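Local coordinates for protein endoglucanase (Bacillus akibai, PDB 1UWW) that cleaves internal 1,4-beta-glucosidic linkages of cellulose and related beta-glucans, and binds non-crystalline cellulose through the family 28 carbohydrate-binding module that makes up this chain, at residues 16-21 / 74-79; 11-16 / 25-30; 79-84 / 161-166. All coordinates share one frame; numbering follows the deposited sequence.

All three contacts lie on the same beta-sandwich module and gather around strands 30-32, 73-77 and 165-173, consecutive in the five-stranded sheet. Contacts 1 and 2 share A16, and their centres are about 9 Å apart; F76 of contact 1 meets the W30 ring of contact 2. Contact 3 begins at S79, where contact 1 ends, with about 10 Å between their centres, and a backbone bond from F76 N to M166 O (2.8 Å) joins them through the sheet. Contacts 2 and 3 are about 18 Å apart. Calcium is met directly in contact 1, through V21, while the Q28 side chain of contact 2 lies about 7 Å from a calcium ion.

Contact 1 (16-21 / 74-79). With CA (calcium ion), chain C.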
ATOM      1  N   ALA A  16      12.917  15.938 -19.241  1.00 24.69           N
ATOM      2  CA  ALA A  16      12.529  15.698 -17.862  1.00 24.57           C
ATOM      3  C   ALA A  16      12.730  16.947 -17.035  1.00 25.00           C
ATOM      4  O   ALA A  16      13.844  17.473 -16.941  1.00 25.68           O
ATOM      5  CB  ALA A  16      13.315  14.529 -17.278  1.00 23.95           C
ATOM      6  N   VAL A  17      11.625  17.432 -16.477  1.00 24.39           N
ATOM      7  CA  VAL A  17      11.585  18.655 -15.666  1.00 25.37           C
ATOM      8  C   VAL A  17      10.775  18.345 -14.411  1.00 23.78           C
ATOM      9  O   VAL A  17       9.684  17.828 -14.511  1.00 22.16           O
ATOM     10  CB  VAL A  17      10.915  19.835 -16.455  1.00 26.59           C
ATOM     11  CG1 VAL A  17      10.746  21.075 -15.596  1.00 26.56           C
ATOM     12  CG2 VAL A  17      11.727  20.187 -17.704  1.00 29.22           C
ATOM     13  N   LEU A  18      11.306  18.675 -13.259  1.00 22.38           N
ATOM     14  CA  LEU A  18      10.635  18.477 -11.994  1.00 23.52           C
ATOM     15  C   LEU A  18      10.846  19.756 -11.168  1.00 23.43           C
ATOM     16  O   LEU A  18      12.029  20.181 -11.058  1.00 25.63           O
ATOM     17  CB  LEU A  18      11.226  17.206 -11.372  1.00 24.61           C
ATOM     18  CG  LEU A  18      10.461  16.613 -10.210  1.00 23.94           C
ATOM     19  CD1 LEU A  18       9.192  15.932 -10.657  1.00 21.51           C
ATOM     20  CD2 LEU A  18      11.366  15.693  -9.437  1.00 25.49           C
ATOM     21  N   PRO A  19       9.815  20.430 -10.618  1.00 22.78           N
ATOM     22  CA  PRO A  19       8.376  20.078 -10.728  1.00 21.48           C
ATOM     23  C   PRO A  19       7.816  20.021 -12.147  1.00 20.57           C
ATOM     24  O   PRO A  19       8.144  20.833 -13.026  1.00 19.50           O
ATOM     25  CB  PRO A  19       7.684  21.184  -9.930  1.00 22.24           C
ATOM     26  CG  PRO A  19       8.752  21.621  -8.920  1.00 23.35           C
ATOM     27  CD  PRO A  19      10.014  21.569  -9.702  1.00 24.29           C
ATOM     28  N   SER A  20       6.933  19.050 -12.374  1.00 18.71           N
ATOM     29  CA  SER A  20       6.319  18.828 -13.678  1.00 18.07           C
ATOM     30  C   SER A  20       4.939  19.501 -13.708  1.00 18.08           C
ATOM     31  O   SER A  20       4.032  19.114 -12.981  1.00 18.14           O
ATOM     32  CB  SER A  20       6.196  17.319 -13.974  1.00 18.34           C
ATOM     33  OG  SER A  20       7.406  16.606 -13.731  1.00 18.35           O
ATOM     34  N   VAL A  21       4.818  20.553 -14.519  1.00 18.19           N
ATOM     35  CA  VAL A  21       3.611  21.355 -14.629  1.00 17.91           C
ATOM     36  C   VAL A  21       2.884  21.226 -15.987  1.00 18.15           C
ATOM     37  O   VAL A  21       1.759  21.667 -16.118  1.00 17.85           O
ATOM     38  CB  VAL A  21       3.889  22.837 -14.280  1.00 18.76           C
ATOM     39  CG1 VAL A  21       4.399  22.942 -12.848  1.00 19.15           C
ATOM     40  CG2 VAL A  21       4.884  23.469 -15.254  1.00 19.63           C
ATOM     41  N   LEU A  74       3.353   4.957 -14.546  1.00 17.70           N
ATOM     42  CA  LEU A  74       4.121   6.075 -15.097  1.00 17.61           C
ATOM     43  C   LEU A  74       5.571   5.957 -14.674  1.00 18.79           C
ATOM     44  O   LEU A  74       5.872   5.395 -13.631  1.00 18.55           O
ATOM     45  CB  LEU A  74       3.599   7.407 -14.587  1.00 18.59           C
ATOM     46  CG  LEU A  74       2.218   7.824 -15.028  1.00 17.89           C
ATOM     47  CD1 LEU A  74       1.849   9.143 -14.362  1.00 19.22           C
ATOM     48  CD2 LEU A  74       2.183   8.030 -16.524  1.00 19.89           C
ATOM     49  N   ASP A  75       6.468   6.503 -15.467  1.00 17.90           N
ATOM     50  CA  ASP A  75       7.903   6.430 -15.238  1.00 18.61           C
ATOM     51  C   ASP A  75       8.523   7.768 -15.616  1.00 18.12           C
ATOM     52  O   ASP A  75       8.175   8.368 -16.628  1.00 19.45           O
ATOM     53  CB  ASP A  75       8.453   5.261 -16.073  1.00 19.12           C
ATOM     54  CG  ASP A  75       9.789   4.754 -15.648  1.00 22.69           C
ATOM     55  OD1 ASP A  75      10.331   5.171 -14.604  1.00 22.76           O
ATOM     56  OD2 ASP A  75      10.373   3.902 -16.382  1.00 25.67           O
ATOM     57  N   PHE A  76       9.475   8.219 -14.818  1.00 18.57           N
ATOM     58  CA  PHE A  76      10.148   9.509 -14.962  1.00 17.93           C
ATOM     59  C   PHE A  76      11.634   9.320 -14.683  1.00 18.72           C
ATOM     60  O   PHE A  76      12.016   9.107 -13.551  1.00 18.09           O
ATOM     61  CB  PHE A  76       9.525  10.518 -13.991  1.00 18.32           C
ATOM     62  CG  PHE A  76      10.121  11.877 -14.043  1.00 17.95           C
ATOM     63  CD1 PHE A  76       9.740  12.803 -15.011  1.00 18.49           C
ATOM     64  CD2 PHE A  76      11.058  12.258 -13.108  1.00 18.63           C
ATOM     65  CE1 PHE A  76      10.267  14.084 -15.005  1.00 18.72           C
ATOM     66  CE2 PHE A  76      11.599  13.525 -13.130  1.00 19.50           C
ATOM     67  CZ  PHE A  76      11.208  14.434 -14.080  1.00 19.63           C
ATOM     68  N   TRP A  77      12.454   9.389 -15.721  1.00 19.03           N
ATOM     69  CA  TRP A  77      13.897   9.261 -15.599  1.00 18.94           C
ATOM     70  C   TRP A  77      14.553  10.627 -15.578  1.00 19.79           C
ATOM     71  O   TRP A  77      14.330  11.449 -16.478  1.00 21.54           O
ATOM     72  CB  TRP A  77      14.481   8.436 -16.756  1.00 19.58           C
ATOM     73  CG  TRP A  77      14.130   6.964 -16.683  1.00 20.06           C
ATOM     74  CD1 TRP A  77      12.889   6.403 -16.691  1.00 19.27           C
ATOM     75  CD2 TRP A  77      15.050   5.858 -16.572  1.00 20.55           C
ATOM     76  NE1 TRP A  77      12.974   5.035 -16.579  1.00 21.10           N
ATOM     77  CE2 TRP A  77      14.289   4.676 -16.515  1.00 21.26           C
ATOM     78  CE3 TRP A  77      16.449   5.753 -16.521  1.00 21.53           C
ATOM     79  CZ2 TRP A  77      14.869   3.415 -16.413  1.00 22.45           C
ATOM     80  CZ3 TRP A  77      17.019   4.488 -16.432  1.00 21.40           C
ATOM     81  CH2 TRP A  77      16.234   3.350 -16.376  1.00 22.28           C
ATOM     82  N   LYS A  78      15.400  10.881 -14.593  1.00 20.75           N
ATOM     83  CA  LYS A  78      16.162  12.112 -14.534  1.00 22.94           C
ATOM     84  C   LYS A  78      17.438  11.905 -13.760  1.00 23.21           C
ATOM     85  O   LYS A  78      17.438  11.274 -12.709  1.00 22.00           O
ATOM     86  CB  LYS A  78      15.324  13.202 -13.865  1.00 23.93           C
ATOM     87  CG  LYS A  78      15.871  14.604 -14.041  1.00 25.75           C
ATOM     88  CD  LYS A  78      15.076  15.678 -13.284  1.00 27.95           C
ATOM     89  CE  LYS A  78      15.986  16.800 -12.729  1.00 32.32           C
ATOM     90  NZ  LYS A  78      16.467  16.454 -11.367  1.00 34.18           N
ATOM     91  N   SER A  79      18.541  12.431 -14.296  1.00 25.02           N
ATOM     92  CA  SER A  79      19.773  12.561 -13.533  1.00 26.76           C
ATOM     93  C   SER A  79      19.577  13.515 -12.344  1.00 26.46           C
ATOM     94  O   SER A  79      18.714  14.405 -12.352  1.00 27.95           O
ATOM     95  CB  SER A  79      20.930  13.041 -14.432  1.00 27.47           C
ATOM     96  OG  SER A  79      20.637  14.271 -15.055  1.00 32.43           O
TER
HETATM   97 CA    CA C1192      -0.330  22.231 -15.136  1.00 17.48          CA
HETATM   98  O   HOH W   1       0.660  23.489 -13.415  1.00 19.16           O
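A16 lays its methyl group against strand 73-77: CB is 3.3 Å from the carbonyl oxygen W77 O and 3.8 Å from F76 CE1, and the CG methylene of K78 lies a little farther off. With V17 it is the backbone that faces the strand, V17 O coming within 3.7 Å of F76 CZ, while the bond to the valine CB points away and the side chain touches Q28. The outer end of the F76 ring is thus the centre of the contact. It reaches the loop because CG is anti to the backbone N (chi1 -180°), which carries the ring off the strand. L18 follows with its CB 3.9 Å from F76 CZ, and its side chain also touches L81 and F188 of strand 180-189. No hydrogen bond crosses between the two segments; they meet by van der Waals contact, largely around the F76 ring, in a beta sandwich where the loop touches both the five-stranded sheet holding 73-77 and the six-stranded sheet holding 180-189. The peptide bond before P19 is cis. Beyond it S20 turns back toward the ring, its OG 4.0 Å from F76 CE1. That hydroxyl donates to V17 O at 2.7 Å, in the carbonyl plane, and is also bonded to W30 NE1, so the turn is tied to the indole that meets the F76 ring with planes at about 30°. V21 ends the segment with its carbonyl oxygen on a calcium ion (V21 O to calcium 2.4 Å), in a site that water 1, E23, S50, N51 and D184 also help to form.

Contact 2 (11-16 / 25-30)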
ATOM      1  N   ASP A  11       1.459  12.668 -27.003  1.00 25.08           N
ATOM      2  CA  ASP A  11       1.995  14.012 -27.132  1.00 24.76           C
ATOM      3  C   ASP A  11       3.538  13.984 -26.977  1.00 24.34           C
ATOM      4  O   ASP A  11       4.117  13.004 -26.497  1.00 23.39           O
ATOM      5  CB  ASP A  11       1.368  14.946 -26.090  1.00 25.48           C
ATOM      6  CG  ASP A  11       0.051  15.541 -26.541  1.00 25.25           C
ATOM      7  OD1 ASP A  11      -0.412  15.304 -27.689  1.00 29.91           O
ATOM      8  OD2 ASP A  11      -0.631  16.290 -25.820  1.00 24.70           O
ATOM      9  N   PRO A  12       4.227  15.045 -27.400  1.00 24.54           N
ATOM     10  CA  PRO A  12       5.695  15.056 -27.358  1.00 24.88           C
ATOM     11  C   PRO A  12       6.245  14.762 -25.945  1.00 24.27           C
ATOM     12  O   PRO A  12       5.681  15.282 -24.972  1.00 23.32           O
ATOM     13  CB  PRO A  12       6.040  16.477 -27.814  1.00 25.36           C
ATOM     14  CG  PRO A  12       4.889  16.895 -28.640  1.00 25.62           C
ATOM     15  CD  PRO A  12       3.683  16.304 -27.962  1.00 25.20           C
ATOM     16  N   LYS A  13       7.264  13.914 -25.836  1.00 25.55           N
ATOM     17  CA  LYS A  13       7.818  13.528 -24.536  1.00 25.45           C
ATOM     18  C   LYS A  13       8.485  14.701 -23.828  1.00 26.29           C
ATOM     19  O   LYS A  13       8.331  14.866 -22.617  1.00 24.90           O
ATOM     20  CB  LYS A  13       8.802  12.365 -24.663  1.00 26.24           C
ATOM     21  CG  LYS A  13       9.333  11.867 -23.324  1.00 26.96           C
ATOM     22  CD  LYS A  13      10.158  10.616 -23.492  1.00 29.83           C
ATOM     23  CE  LYS A  13      10.583  10.060 -22.156  1.00 30.90           C
ATOM     24  NZ  LYS A  13      10.985   8.642 -22.321  1.00 34.67           N
ATOM     25  N   GLY A  14       9.214  15.531 -24.563  1.00 26.59           N
ATOM     26  CA  GLY A  14       9.921  16.647 -23.970  1.00 26.97           C
ATOM     27  C   GLY A  14      11.092  16.192 -23.120  1.00 27.71           C
ATOM     28  O   GLY A  14      11.504  15.030 -23.141  1.00 29.57           O
ATOM     29  N   GLU A  15      11.604  17.122 -22.341  1.00 27.99           N
ATOM     30  CA  GLU A  15      12.736  16.883 -21.459  1.00 27.89           C
ATOM     31  C   GLU A  15      12.244  16.766 -20.033  1.00 25.92           C
ATOM     32  O   GLU A  15      11.279  17.433 -19.653  1.00 24.44           O
ATOM     33  CB  GLU A  15      13.726  18.039 -21.571  1.00 28.79           C
ATOM     34  CG  GLU A  15      14.291  18.227 -22.977  1.00 33.25           C
ATOM     35  CD  GLU A  15      15.293  17.156 -23.390  1.00 38.23           C
ATOM     36  OE1 GLU A  15      15.928  16.516 -22.515  1.00 43.44           O
ATOM     37  OE2 GLU A  15      15.461  16.958 -24.613  1.00 41.35           O
ATOM     38  N   ALA A  16      12.917  15.938 -19.241  1.00 24.69           N
ATOM     39  CA  ALA A  16      12.529  15.698 -17.862  1.00 24.57           C
ATOM     40  C   ALA A  16      12.730  16.947 -17.035  1.00 25.00           C
ATOM     41  O   ALA A  16      13.844  17.473 -16.941  1.00 25.68           O
ATOM     42  CB  ALA A  16      13.315  14.529 -17.278  1.00 23.95           C
ATOM     43  N   GLY A  25       3.314  22.126 -23.682  1.00 25.12           N
ATOM     44  CA  GLY A  25       2.837  21.218 -24.708  1.00 25.47           C
ATOM     45  C   GLY A  25       3.513  19.854 -24.738  1.00 25.08           C
ATOM     46  O   GLY A  25       3.254  19.076 -25.670  1.00 27.26           O
ATOM     47  N   THR A  26       4.327  19.531 -23.722  1.00 22.95           N
ATOM     48  CA  THR A  26       4.987  18.230 -23.638  1.00 22.30           C
ATOM     49  C   THR A  26       4.703  17.512 -22.324  1.00 20.05           C
ATOM     50  O   THR A  26       4.213  18.091 -21.367  1.00 19.80           O
ATOM     51  CB  THR A  26       6.520  18.336 -23.743  1.00 22.29           C
ATOM     52  OG1 THR A  26       7.095  18.733 -22.489  1.00 22.22           O
ATOM     53  CG2 THR A  26       6.996  19.388 -24.772  1.00 24.28           C
ATOM     54  N   ARG A  27       5.089  16.238 -22.307  1.00 19.77           N
ATOM     55  CA  ARG A  27       4.992  15.360 -21.142  1.00 19.07           C
ATOM     56  C   ARG A  27       6.127  15.571 -20.144  1.00 18.91           C
ATOM     57  O   ARG A  27       6.190  14.866 -19.148  1.00 18.96           O
ATOM     58  CB  ARG A  27       4.951  13.908 -21.583  1.00 19.05           C
ATOM     59  CG  ARG A  27       3.770  13.564 -22.457  1.00 19.11           C
ATOM     60  CD  ARG A  27       3.756  12.106 -22.848  1.00 21.02           C
ATOM     61  NE  ARG A  27       4.585  11.811 -24.015  1.00 21.79           N
ATOM     62  CZ  ARG A  27       5.361  10.768 -24.176  1.00 23.10           C
ATOM     63  NH1 ARG A  27       5.600   9.906 -23.203  1.00 24.14           N
ATOM     64  NH2 ARG A  27       5.975  10.612 -25.347  1.00 25.86           N
ATOM     65  N   GLN A  28       7.015  16.524 -20.399  1.00 18.74           N
ATOM     66  CA  GLN A  28       8.124  16.838 -19.495  1.00 19.31           C
ATOM     67  C   GLN A  28       8.862  15.592 -18.975  1.00 19.21           C
ATOM     68  O   GLN A  28       9.214  15.484 -17.802  1.00 18.84           O
ATOM     69  CB  GLN A  28       7.695  17.768 -18.367  1.00 19.76           C
ATOM     70  CG  GLN A  28       7.177  19.114 -18.901  1.00 21.26           C
ATOM     71  CD  GLN A  28       7.116  20.184 -17.851  1.00 20.87           C
ATOM     72  OE1 GLN A  28       6.374  20.079 -16.878  1.00 21.42           O
ATOM     73  NE2 GLN A  28       7.918  21.234 -18.027  1.00 27.18           N
ATOM     74  N   GLY A  29       9.115  14.657 -19.875  1.00 19.46           N
ATOM     75  CA  GLY A  29       9.893  13.470 -19.577  1.00 19.46           C
ATOM     76  C   GLY A  29       9.137  12.266 -19.048  1.00 19.60           C
ATOM     77  O   GLY A  29       9.755  11.224 -18.807  1.00 20.96           O
ATOM     78  N   TRP A  30       7.835  12.401 -18.825  1.00 18.75           N
ATOM     79  CA  TRP A  30       6.999  11.297 -18.324  1.00 18.66           C
ATOM     80  C   TRP A  30       6.602  10.351 -19.447  1.00 19.50           C
ATOM     81  O   TRP A  30       6.239  10.788 -20.544  1.00 20.97           O
ATOM     82  CB  TRP A  30       5.754  11.865 -17.636  1.00 17.78           C
ATOM     83  CG  TRP A  30       6.076  12.510 -16.333  1.00 17.37           C
ATOM     84  CD1 TRP A  30       6.466  13.799 -16.106  1.00 17.99           C
ATOM     85  CD2 TRP A  30       6.084  11.859 -15.063  1.00 16.72           C
ATOM     86  NE1 TRP A  30       6.695  13.985 -14.768  1.00 18.23           N
ATOM     87  CE2 TRP A  30       6.497  12.803 -14.108  1.00 17.94           C
ATOM     88  CE3 TRP A  30       5.830  10.549 -14.642  1.00 18.78           C
ATOM     89  CZ2 TRP A  30       6.625  12.491 -12.755  1.00 18.55           C
ATOM     90  CZ3 TRP A  30       5.955  10.237 -13.307  1.00 19.20           C
ATOM     91  CH2 TRP A  30       6.349  11.211 -12.369  1.00 20.42           C
TER
HETATM   92  O   HOH W   2       0.465  18.885 -26.181  1.00 37.09           O
HETATM   93  O   HOH W   3      10.007  19.635 -21.920  1.00 34.60           O
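R27 and K13 form the crowded half of this contact. The R27 guanidinium turns its edge to the carbonyl of D11: NE donates to D11 O at 2.8 Å, almost in the guanidinium plane but from above the plane of the peptide carbonyl, and NH2 adds a weak bond to the same oxygen. K13 covers one face of the group, with its CB 3.4 Å from R27 NH2. The extended lysine chain then crosses the arginine obliquely and brings NZ to D31, whose carboxylate also makes a salt bridge with R27 NH1; the shared anion probably offsets the closeness of the two positive groups. The backbones are paired as well, through R27 N to P12 O (2.9 Å) and G29 N to K13 O (2.9 Å), the latter nearly straight at 171°. Farther along, the CA of G29 sits 3.9 Å from A16 CA, which also makes a CA-H...O contact to Q28 O.

The other side is looser and partly built of water. Water 2 links D11 OD2, which also accepts from I44 N, to G25 O, and water 3 spans from E15 N to T26 OG1. The threonine hydroxyl is bonded to D24 too, and it accepts from Q28 N (3.0 Å), forming an ST turn. P12 merely rests its ring CD against G25 O, 3.6 Å away, and E15 CB points away from the other segment. The tight reversal at R27-W30 that K13 and A16 press on, closed by W30 N to R27 O (3.0 Å), is a type I' beta turn, delivering the chain into edge strand 30-32 of the beta sandwich.

Contact 3 (79-84 / 161-166); sequences SDLVRG and TLLRNM
At one end of the five-stranded sheet, the loop that follows strand 73-77 runs beside the lead-in to strand 165-173, and L81 pairs there with L163. The link is a single direct backbone bond, L163 N to L81 O at 2.9 Å and 161°. Two waters extend it: water 4 accepts from both L81 N and R164 N, and water 5 joins R83 N to T161 O. These bonds prolong the association of two antiparallel neighbours of the beta sandwich past the end of strand 73-77, although neither segment is regular strand at this point.

The L81 side chain does most of the packing. With CG anti to the backbone N (chi1 -174°), the branch is carried toward 161-166 and CD2 rests on the backbone at N165 C, 3.9 Å away, with L163 CB (4.0 Å) and M166 CB (4.2 Å) near the same methyl. M166 is a selenomethionine. The L81 and L163 side chains cross at about a right angle; L163 has CB against the L81 carbonyl oxygen and CD1 by R83 N, and also touches F111 of strand 104-111.

V82 and L162 form the more exposed border. V82 CG1 reaches T161 O at 3.4 Å, and L162 CD2 lies 3.8 Å from D80 CA, the aspartate and leucine side chains running side by side in the same direction. R164 and N165 start away from 79-84, and R164 grips N165 OD1 side-on with NE and NH2, both approaching from one face of the amide, while N165 ND2 is held by D75 and Q112.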
ATOM      1  N   SER A  79      18.541  12.431 -14.296  1.00 25.02           N
ATOM      2  CA  SER A  79      19.773  12.561 -13.533  1.00 26.76           C
ATOM      3  C   SER A  79      19.577  13.515 -12.344  1.00 26.46           C
ATOM      4  O   SER A  79      18.714  14.405 -12.352  1.00 27.95           O
ATOM      5  CB  SER A  79      20.930  13.041 -14.432  1.00 27.47           C
ATOM      6  OG  SER A  79      20.637  14.271 -15.055  1.00 32.43           O
ATOM      7  N   ASP A  80      20.379  13.314 -11.317  1.00 27.15           N
ATOM      8  CA  ASP A  80      20.336  14.113 -10.109  1.00 27.40           C
ATOM      9  C   ASP A  80      18.938  14.158  -9.491  1.00 25.26           C
ATOM     10  O   ASP A  80      18.518  15.167  -8.937  1.00 27.41           O
ATOM     11  CB  ASP A  80      20.889  15.531 -10.368  1.00 28.00           C
ATOM     12  CG  ASP A  80      22.385  15.533 -10.662  1.00 32.95           C
ATOM     13  OD1 ASP A  80      23.160  14.827  -9.969  1.00 37.74           O
ATOM     14  OD2 ASP A  80      22.883  16.222 -11.578  1.00 37.94           O
ATOM     15  N   LEU A  81      18.219  13.032  -9.605  1.00 23.49           N
ATOM     16  CA  LEU A  81      16.954  12.856  -8.912  1.00 21.30           C
ATOM     17  C   LEU A  81      17.254  12.414  -7.496  1.00 20.79           C
ATOM     18  O   LEU A  81      17.767  11.316  -7.291  1.00 21.64           O
ATOM     19  CB  LEU A  81      16.094  11.806  -9.619  1.00 21.58           C
ATOM     20  CG  LEU A  81      14.673  11.598  -9.112  1.00 20.15           C
ATOM     21  CD1 LEU A  81      13.816  12.831  -9.366  1.00 22.98           C
ATOM     22  CD2 LEU A  81      14.049  10.386  -9.816  1.00 21.59           C
ATOM     23  N   VAL A  82      16.973  13.285  -6.547  1.00 20.26           N
ATOM     24  CA  VAL A  82      17.280  13.047  -5.146  1.00 20.47           C
ATOM     25  C   VAL A  82      16.152  13.567  -4.265  1.00 19.27           C
ATOM     26  O   VAL A  82      15.421  14.492  -4.637  1.00 20.94           O
ATOM     27  CB  VAL A  82      18.635  13.679  -4.711  1.00 21.31           C
ATOM     28  CG1 VAL A  82      19.797  13.123  -5.528  1.00 21.65           C
ATOM     29  CG2 VAL A  82      18.581  15.224  -4.764  1.00 22.17           C
ATOM     30  N   ARG A  83      16.046  12.997  -3.069  1.00 19.22           N
ATOM     31  CA  ARG A  83      15.096  13.464  -2.079  1.00 19.14           C
ATOM     32  C   ARG A  83      15.461  14.818  -1.501  1.00 19.70           C
ATOM     33  O   ARG A  83      14.603  15.641  -1.194  1.00 19.45           O
ATOM     34  CB  ARG A  83      14.975  12.461  -0.931  1.00 19.39           C
ATOM     35  CG  ARG A  83      13.985  12.846   0.172  1.00 19.39           C
ATOM     36  CD  ARG A  83      13.798  11.790   1.199  1.00 19.17           C
ATOM     37  NE  ARG A  83      15.057  11.492   1.889  1.00 18.77           N
ATOM     38  CZ  ARG A  83      15.304  10.389   2.575  1.00 19.42           C
ATOM     39  NH1 ARG A  83      14.408   9.429   2.698  1.00 19.52           N
ATOM     40  NH2 ARG A  83      16.495  10.222   3.147  1.00 19.59           N
ATOM     41  N   GLY A  84      16.746  15.024  -1.261  1.00 19.46           N
ATOM     42  CA  GLY A  84      17.176  16.227  -0.566  1.00 20.06           C
ATOM     43  C   GLY A  84      16.559  16.307   0.811  1.00 20.07           C
ATOM     44  O   GLY A  84      16.327  15.296   1.472  1.00 20.04           O
ATOM     45  N   THR A 161      21.139  10.280  -2.206  1.00 20.04           N
ATOM     46  CA  THR A 161      21.104   9.064  -3.034  1.00 20.28           C
ATOM     47  C   THR A 161      20.506   9.338  -4.417  1.00 19.77           C
ATOM     48  O   THR A 161      19.395   9.879  -4.515  1.00 19.95           O
ATOM     49  CB  THR A 161      20.252   8.007  -2.365  1.00 20.10           C
ATOM     50  OG1 THR A 161      20.811   7.679  -1.091  1.00 22.06           O
ATOM     51  CG2 THR A 161      20.229   6.700  -3.180  1.00 21.37           C
ATOM     52  N   LEU A 162      21.193   8.952  -5.480  1.00 20.64           N
ATOM     53  CA  LEU A 162      20.679   9.082  -6.836  1.00 20.66           C
ATOM     54  C   LEU A 162      19.588   8.038  -7.024  1.00 19.95           C
ATOM     55  O   LEU A 162      19.821   6.846  -6.907  1.00 20.12           O
ATOM     56  CB  LEU A 162      21.777   8.905  -7.876  1.00 21.34           C
ATOM     57  CG  LEU A 162      22.801  10.041  -7.861  1.00 24.05           C
ATOM     58  CD1 LEU A 162      24.008   9.624  -8.720  1.00 26.54           C
ATOM     59  CD2 LEU A 162      22.236  11.343  -8.333  1.00 24.18           C
ATOM     60  N   LEU A 163      18.382   8.500  -7.330  1.00 18.73           N
ATOM     61  CA  LEU A 163      17.216   7.639  -7.412  1.00 19.14           C
ATOM     62  C   LEU A 163      16.968   7.096  -8.823  1.00 18.57           C
ATOM     63  O   LEU A 163      16.229   6.112  -8.972  1.00 17.61           O
ATOM     64  CB  LEU A 163      15.993   8.400  -6.886  1.00 18.19           C
ATOM     65  CG  LEU A 163      16.116   8.867  -5.427  1.00 18.08           C
ATOM     66  CD1 LEU A 163      14.949   9.792  -5.055  1.00 18.95           C
ATOM     67  CD2 LEU A 163      16.194   7.676  -4.498  1.00 20.76           C
ATOM     68  N   ARG A 164      17.567   7.745  -9.840  1.00 19.01           N
ATOM     69  CA  ARG A 164      17.543   7.341 -11.248  1.00 19.01           C
ATOM     70  C   ARG A 164      16.216   7.550 -11.972  1.00 18.40           C
ATOM     71  O   ARG A 164      16.133   8.230 -12.998  1.00 19.14           O
ATOM     72  CB  ARG A 164      18.018   5.901 -11.446  1.00 19.90           C
ATOM     73  CG  ARG A 164      18.346   5.559 -12.912  1.00 21.66           C
ATOM     74  CD  ARG A 164      18.584   4.089 -13.158  1.00 22.07           C
ATOM     75  NE  ARG A 164      17.349   3.352 -13.054  1.00 22.25           N
ATOM     76  CZ  ARG A 164      17.188   2.083 -13.418  1.00 23.40           C
ATOM     77  NH1 ARG A 164      18.223   1.388 -13.887  1.00 25.75           N
ATOM     78  NH2 ARG A 164      16.007   1.505 -13.310  1.00 23.00           N
ATOM     79  N   ASN A 165      15.182   6.921 -11.460  1.00 18.23           N
ATOM     80  CA  ASN A 165      13.862   7.077 -12.011  1.00 17.82           C
ATOM     81  C   ASN A 165      12.806   6.893 -10.936  1.00 18.56           C
ATOM     82  O   ASN A 165      13.025   6.193  -9.942  1.00 18.30           O
ATOM     83  CB  ASN A 165      13.629   6.150 -13.235  1.00 18.75           C
ATOM     84  CG  ASN A 165      13.656   4.684 -12.895  1.00 18.35           C
ATOM     85  OD1 ASN A 165      14.692   4.149 -12.504  1.00 20.33           O
ATOM     86  ND2 ASN A 165      12.535   4.015 -13.045  1.00 19.71           N
HETATM   87  N   MSE A 166      11.656   7.503 -11.182  1.00 18.58           N
HETATM   88  CA  MSE A 166      10.515   7.468 -10.311  1.00 19.85           C
HETATM   89  C   MSE A 166       9.370   6.854 -11.074  1.00 20.68           C
HETATM   90  O   MSE A 166       9.043   7.258 -12.195  1.00 21.35           O
HETATM   91  CB  MSE A 166      10.163   8.892  -9.916  1.00 19.91           C
HETATM   92  CG  MSE A 166       8.820   9.083  -9.235  1.00 20.12           C
HETATM   93 SE   MSE A 166       8.497  10.824  -8.523  1.00 26.76          SE
HETATM   94  CE  MSE A 166       9.314  11.886  -9.838  1.00 22.38           C
TER
HETATM   95  O   HOH W   4      19.006  10.235 -10.577  1.00 25.28           O
HETATM   96  O   HOH W   5      17.601  10.636  -2.482  1.00 19.40           O